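Long-range contact in UPF0098 protein CT_736 (PDB 3N08), which is of unknown function but, as a homolog of phosphatidylethanolamine-binding proteins and the Raf kinase inhibitor protein, may bind a phosphorylated or other anionic ligand: residues R39-P51 and L62-V75. Sequence-based numbering, arbitrary orientation.
Sequences REAKSLVLIVEDP and LWIHWIVYNLSPVV
Leu46 and Val68 form a hydrogen-bonded pair in the middle of two antiparallel strands, 43-50 and 63-71. Leu46 N donates to Val68 O at 2.8 Å with a nearly straight N-H (173°), and Val68 N returns a bond to Leu46 O. Leu44-Leu71 and Asp50-Trp63 pair in the same reciprocal way. Two bulges break the register. His65 and Trp66 both face Val48 in a classic bulge: Val48 O takes a 2.7 Å bond from His65 N and a weak one from Trp66 N. Asn70 and Leu71 face Leu44 in a G1 bulge, with Asn70 at positive phi (61°).

Apolar packing covers one face. Leu46 CD2 lies 3.8 Å from Trp66 CE3, and Val48 CG2 meets Trp66 CB. Val68 CG2 sits over a face of the indole, whose NE1 bonds to Gln88. Further along, Leu44 CD1 reaches Val75 CG1, and Phe34 of strand 32-35 covers both residues. On the other face, Glu49 CB touches Ile64 CD1 at 3.5 Å, and its carboxylate lies against the Leu62 methyls while OE1 pairs with Lys129.

Two waters join polar side chains. One links Ser43 OG, also bonded to Val119 O, with Asn70 N and OD1. The other lies in the plane of the His65 ring, 2.7 Å from His65 NE2, and donates to Asp50 OD2. Asp50 CG stands opposite the backbone N (chi1 179°), which lays its side chain alongside His65; His108 also holds OD2, and Cys99 O binds His65 ND1.

Such a bulged hairpin forms part of the central sheet of the PEBP fold; its Asp-His cluster is consistent with the family's anion-binding pocket.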
loop_
_atom_site.group_PDB
_atom_site.type_symbol
_atom_site.label_atom_id
_atom_site.label_comp_id
_atom_site.label_asym_id
_atom_site.label_seq_id
_atom_site.Cartn_x
_atom_site.Cartn_y
_atom_site.Cartn_z
ATOM N N ARG B 39 -2.091 7.804 12.534
ATOM C CA ARG B 39 -2.818 8.802 13.322
ATOM C C ARG B 39 -1.923 9.976 13.730
ATOM O O ARG B 39 -2.403 11.101 13.861
ATOM C CB ARG B 39 -3.439 8.153 14.563
ATOM C CG ARG B 39 -4.297 9.091 15.390
ATOM N N GLU B 40 -0.626 9.718 13.884
ATOM C CA GLU B 40 0.337 10.751 14.279
ATOM C C GLU B 40 0.685 11.744 13.164
ATOM O O GLU B 40 1.321 12.761 13.405
ATOM C CB GLU B 40 1.623 10.085 14.776
ATOM C CG GLU B 40 1.457 9.362 16.113
ATOM C CD GLU B 40 0.739 10.211 17.154
ATOM O OE1 GLU B 40 1.338 11.198 17.639
ATOM O OE2 GLU B 40 -0.429 9.894 17.483
ATOM N N ALA B 41 0.287 11.436 11.941
ATOM C CA ALA B 41 0.555 12.341 10.841
ATOM C C ALA B 41 -0.143 13.685 11.028
ATOM O O ALA B 41 -1.322 13.745 11.398
ATOM C CB ALA B 41 0.116 11.699 9.514
ATOM N N LYS B 42 0.593 14.757 10.793
ATOM C CA LYS B 42 -0.009 16.094 10.751
ATOM C C LYS B 42 -0.165 16.665 9.342
ATOM O O LYS B 42 -0.893 17.623 9.140
ATOM C CB LYS B 42 0.791 17.080 11.605
ATOM C CG LYS B 42 0.786 16.704 13.075
ATOM C CD LYS B 42 1.397 17.776 13.951
ATOM C CE LYS B 42 1.549 17.301 15.389
ATOM N NZ LYS B 42 2.102 18.349 16.274
ATOM N N SER B 43 0.504 16.049 8.367
ATOM C CA SER B 43 0.366 16.482 6.983
ATOM C C SER B 43 0.800 15.364 6.060
ATOM O O SER B 43 1.483 14.422 6.490
ATOM C CB SER B 43 1.211 17.736 6.718
ATOM O OG SER B 43 2.611 17.472 6.776
ATOM N N LEU B 44 0.412 15.517 4.797
ATOM C CA LEU B 44 0.837 14.630 3.716
ATOM C C LEU B 44 1.525 15.416 2.618
ATOM O O LEU B 44 1.238 16.584 2.374
ATOM C CB LEU B 44 -0.366 13.898 3.110
ATOM C CG LEU B 44 -1.104 12.875 3.981
ATOM C CD1 LEU B 44 -2.429 12.444 3.349
ATOM C CD2 LEU B 44 -0.200 11.667 4.219
ATOM N N VAL B 45 2.422 14.717 1.939
ATOM C CA VAL B 45 3.164 15.212 0.790
ATOM C C VAL B 45 2.993 14.252 -0.381
ATOM O O VAL B 45 2.994 13.028 -0.183
ATOM C CB VAL B 45 4.659 15.297 1.125
ATOM C CG1 VAL B 45 5.479 15.732 -0.084
ATOM C CG2 VAL B 45 4.870 16.219 2.327
ATOM N N LEU B 46 2.865 14.806 -1.579
ATOM C CA LEU B 46 2.813 14.031 -2.825
ATOM C C LEU B 46 3.871 14.527 -3.801
ATOM O O LEU B 46 3.959 15.723 -4.046
ATOM C CB LEU B 46 1.411 14.160 -3.421
ATOM C CG LEU B 46 1.223 13.492 -4.787
ATOM C CD1 LEU B 46 1.246 12.005 -4.709
ATOM C CD2 LEU B 46 -0.051 13.949 -5.475
ATOM N N ILE B 47 4.674 13.610 -4.343
ATOM C CA ILE B 47 5.646 13.949 -5.385
ATOM C C ILE B 47 5.413 12.977 -6.540
ATOM O O ILE B 47 5.418 11.772 -6.332
ATOM C CB ILE B 47 7.092 13.863 -4.882
ATOM C CG1 ILE B 47 7.304 14.816 -3.717
ATOM C CG2 ILE B 47 8.082 14.145 -6.028
ATOM C CD1 ILE B 47 8.666 14.702 -3.062
ATOM N N VAL B 48 5.232 13.502 -7.755
ATOM C CA VAL B 48 5.034 12.662 -8.928
ATOM C C VAL B 48 6.168 12.941 -9.880
ATOM O O VAL B 48 6.449 14.100 -10.214
ATOM C CB VAL B 48 3.696 12.958 -9.618
ATOM C CG1 VAL B 48 3.451 12.053 -10.798
ATOM C CG2 VAL B 48 2.548 12.881 -8.617
ATOM N N GLU B 49 6.810 11.882 -10.335
ATOM C CA GLU B 49 7.959 12.051 -11.188
ATOM C C GLU B 49 8.102 10.961 -12.225
ATOM O O GLU B 49 7.563 9.864 -12.086
ATOM C CB GLU B 49 9.211 12.165 -10.358
ATOM C CG GLU B 49 9.480 10.972 -9.508
ATOM C CD GLU B 49 10.622 11.204 -8.513
ATOM O OE1 GLU B 49 10.798 12.349 -8.043
ATOM O OE2 GLU B 49 11.358 10.244 -8.210
ATOM N N ASP B 50 8.889 11.287 -13.259
ATOM C CA ASP B 50 9.134 10.423 -14.422
ATOM C C ASP B 50 10.638 10.167 -14.568
ATOM O O ASP B 50 11.382 11.034 -14.996
ATOM C CB ASP B 50 8.572 11.122 -15.649
ATOM C CG ASP B 50 8.786 10.339 -16.956
ATOM O OD1 ASP B 50 9.281 9.200 -16.943
ATOM O OD2 ASP B 50 8.382 10.901 -18.013
ATOM N N PRO B 51 11.105 8.982 -14.164
ATOM C CA PRO B 51 12.521 8.650 -14.287
ATOM C C PRO B 51 12.866 8.194 -15.708
ATOM O O PRO B 51 14.022 7.831 -15.977
ATOM C CB PRO B 51 12.676 7.498 -13.291
ATOM C CG PRO B 51 11.323 6.803 -13.359
ATOM C CD PRO B 51 10.337 7.919 -13.486
ATOM N N LEU B 62 15.365 12.671 -14.513
ATOM C CA LEU B 62 14.183 12.703 -13.653
ATOM C C LEU B 62 13.414 13.991 -13.826
ATOM O O LEU B 62 13.925 15.060 -13.541
ATOM C CB LEU B 62 14.597 12.533 -12.190
ATOM C CG LEU B 62 13.479 12.215 -11.181
ATOM C CD1 LEU B 62 12.771 10.902 -11.536
ATOM C CD2 LEU B 62 14.038 12.114 -9.761
ATOM N N TRP B 63 12.175 13.871 -14.284
ATOM C CA TRP B 63 11.299 15.028 -14.460
ATOM C C TRP B 63 10.155 15.010 -13.439
ATOM O O TRP B 63 9.404 14.023 -13.365
ATOM C CB TRP B 63 10.733 15.028 -15.875
ATOM C CG TRP B 63 10.208 16.363 -16.300
ATOM C CD1 TRP B 63 8.978 16.891 -16.055
ATOM C CD2 TRP B 63 10.920 17.321 -17.074
ATOM N NE1 TRP B 63 8.893 18.159 -16.611
ATOM C CE2 TRP B 63 10.072 18.427 -17.260
ATOM C CE3 TRP B 63 12.201 17.344 -17.636
ATOM C CZ2 TRP B 63 10.468 19.555 -17.971
ATOM C CZ3 TRP B 63 12.593 18.459 -18.335
ATOM C CH2 TRP B 63 11.725 19.551 -18.504
ATOM N N ILE B 64 10.050 16.070 -12.653
ATOM C CA ILE B 64 9.002 16.176 -11.635
ATOM C C ILE B 64 7.753 16.753 -12.273
ATOM O O ILE B 64 7.784 17.851 -12.870
ATOM C CB ILE B 64 9.456 17.086 -10.473
ATOM C CG1 ILE B 64 10.738 16.580 -9.816
ATOM C CG2 ILE B 64 8.324 17.227 -9.469
ATOM C CD1 ILE B 64 10.812 15.119 -9.551
ATOM N N HIS B 65 6.678 15.991 -12.191
ATOM C CA HIS B 65 5.405 16.373 -12.765
ATOM C C HIS B 65 4.445 17.063 -11.793
ATOM O O HIS B 65 3.553 17.751 -12.233
ATOM C CB HIS B 65 4.726 15.150 -13.420
ATOM C CG HIS B 65 5.323 14.791 -14.740
ATOM N ND1 HIS B 65 4.721 15.112 -15.935
ATOM C CD2 HIS B 65 6.530 14.272 -15.062
ATOM C CE1 HIS B 65 5.498 14.748 -16.940
ATOM N NE2 HIS B 65 6.603 14.236 -16.436
ATOM N N TRP B 66 4.609 16.849 -10.494
ATOM C CA TRP B 66 3.693 17.434 -9.518
ATOM C C TRP B 66 4.318 17.373 -8.140
ATOM O O TRP B 66 4.829 16.327 -7.740
ATOM C CB TRP B 66 2.366 16.665 -9.509
ATOM C CG TRP B 66 1.155 17.426 -9.025
ATOM C CD1 TRP B 66 1.051 18.759 -8.790
ATOM C CD2 TRP B 66 -0.138 16.861 -8.772
ATOM N NE1 TRP B 66 -0.248 19.061 -8.385
ATOM C CE2 TRP B 66 -0.987 17.913 -8.373
ATOM C CE3 TRP B 66 -0.653 15.566 -8.840
ATOM C CZ2 TRP B 66 -2.340 17.704 -8.030
ATOM C CZ3 TRP B 66 -1.996 15.361 -8.514
ATOM C CH2 TRP B 66 -2.818 16.424 -8.114
ATOM N N ILE B 67 4.198 18.472 -7.399
ATOM C CA ILE B 67 4.514 18.525 -5.993
ATOM C C ILE B 67 3.336 19.139 -5.251
ATOM O O ILE B 67 2.876 20.246 -5.590
ATOM C CB ILE B 67 5.757 19.400 -5.759
ATOM C CG1 ILE B 67 6.997 18.719 -6.351
ATOM C CG2 ILE B 67 5.943 19.696 -4.266
ATOM C CD1 ILE B 67 8.287 19.502 -6.151
ATOM N N VAL B 68 2.932 18.453 -4.191
ATOM C CA VAL B 68 1.916 18.976 -3.281
ATOM C C VAL B 68 2.384 18.696 -1.860
ATOM O O VAL B 68 2.798 17.595 -1.554
ATOM C CB VAL B 68 0.545 18.305 -3.476
ATOM C CG1 VAL B 68 -0.494 18.926 -2.557
ATOM C CG2 VAL B 68 0.092 18.421 -4.921
ATOM N N TYR B 69 2.313 19.684 -0.975
ATOM C CA TYR B 69 2.648 19.421 0.404
ATOM C C TYR B 69 1.685 20.149 1.335
ATOM O O TYR B 69 0.913 21.007 0.910
ATOM C CB TYR B 69 4.123 19.756 0.708
ATOM C CG TYR B 69 4.456 21.226 0.810
ATOM C CD1 TYR B 69 4.808 21.962 -0.313
ATOM C CD2 TYR B 69 4.452 21.858 2.045
ATOM C CE1 TYR B 69 5.132 23.309 -0.205
ATOM C CE2 TYR B 69 4.768 23.183 2.157
ATOM C CZ TYR B 69 5.112 23.894 1.039
ATOM O OH TYR B 69 5.427 25.222 1.193
ATOM N N ASN B 70 1.745 19.790 2.616
ATOM C CA ASN B 70 0.818 20.294 3.610
ATOM C C ASN B 70 -0.626 19.928 3.308
ATOM O O ASN B 70 -1.542 20.646 3.685
ATOM C CB ASN B 70 1.010 21.792 3.855
ATOM C CG ASN B 70 2.142 22.083 4.823
ATOM O OD1 ASN B 70 2.774 21.173 5.387
ATOM N ND2 ASN B 70 2.406 23.361 5.025
ATOM N N LEU B 71 -0.816 18.795 2.654
ATOM C CA LEU B 71 -2.146 18.222 2.556
ATOM C C LEU B 71 -2.634 17.784 3.921
ATOM O O LEU B 71 -1.845 17.324 4.748
ATOM C CB LEU B 71 -2.106 16.994 1.681
ATOM C CG LEU B 71 -2.143 17.222 0.195
ATOM C CD1 LEU B 71 -1.610 15.977 -0.497
ATOM C CD2 LEU B 71 -3.568 17.563 -0.283
ATOM N N SER B 72 -3.938 17.906 4.149
ATOM C CA SER B 72 -4.532 17.336 5.356
ATOM C C SER B 72 -4.310 15.826 5.421
ATOM O O SER B 72 -4.488 15.134 4.443
ATOM C CB SER B 72 -6.027 17.600 5.384
ATOM O OG SER B 72 -6.601 16.881 6.446
ATOM N N PRO B 73 -3.965 15.314 6.603
ATOM C CA PRO B 73 -3.763 13.870 6.715
ATOM C C PRO B 73 -5.066 13.101 6.634
ATOM O O PRO B 73 -4.990 11.866 6.503
ATOM C CB PRO B 73 -3.108 13.712 8.086
ATOM C CG PRO B 73 -3.471 14.954 8.830
ATOM C CD PRO B 73 -3.551 16.032 7.813
ATOM N N VAL B 74 -6.216 13.778 6.693
ATOM C CA VAL B 74 -7.501 13.112 6.458
ATOM C C VAL B 74 -8.102 13.448 5.099
ATOM O O VAL B 74 -9.287 13.236 4.876
ATOM C CB VAL B 74 -8.510 13.398 7.617
ATOM C CG1 VAL B 74 -7.923 12.929 8.948
ATOM C CG2 VAL B 74 -8.897 14.871 7.704
ATOM N N VAL B 75 -7.291 13.955 4.174
ATOM C CA VAL B 75 -7.828 14.418 2.895
ATOM C C VAL B 75 -8.578 13.310 2.147
ATOM O O VAL B 75 -9.537 13.564 1.423
ATOM C CB VAL B 75 -6.723 15.041 2.013
ATOM C CG1 VAL B 75 -5.754 13.995 1.512
ATOM C CG2 VAL B 75 -7.346 15.808 0.836
HETATM O O HOH W 1 3.662 18.700 4.384
HETATM O O HOH W 2 8.744 13.564 -17.946
#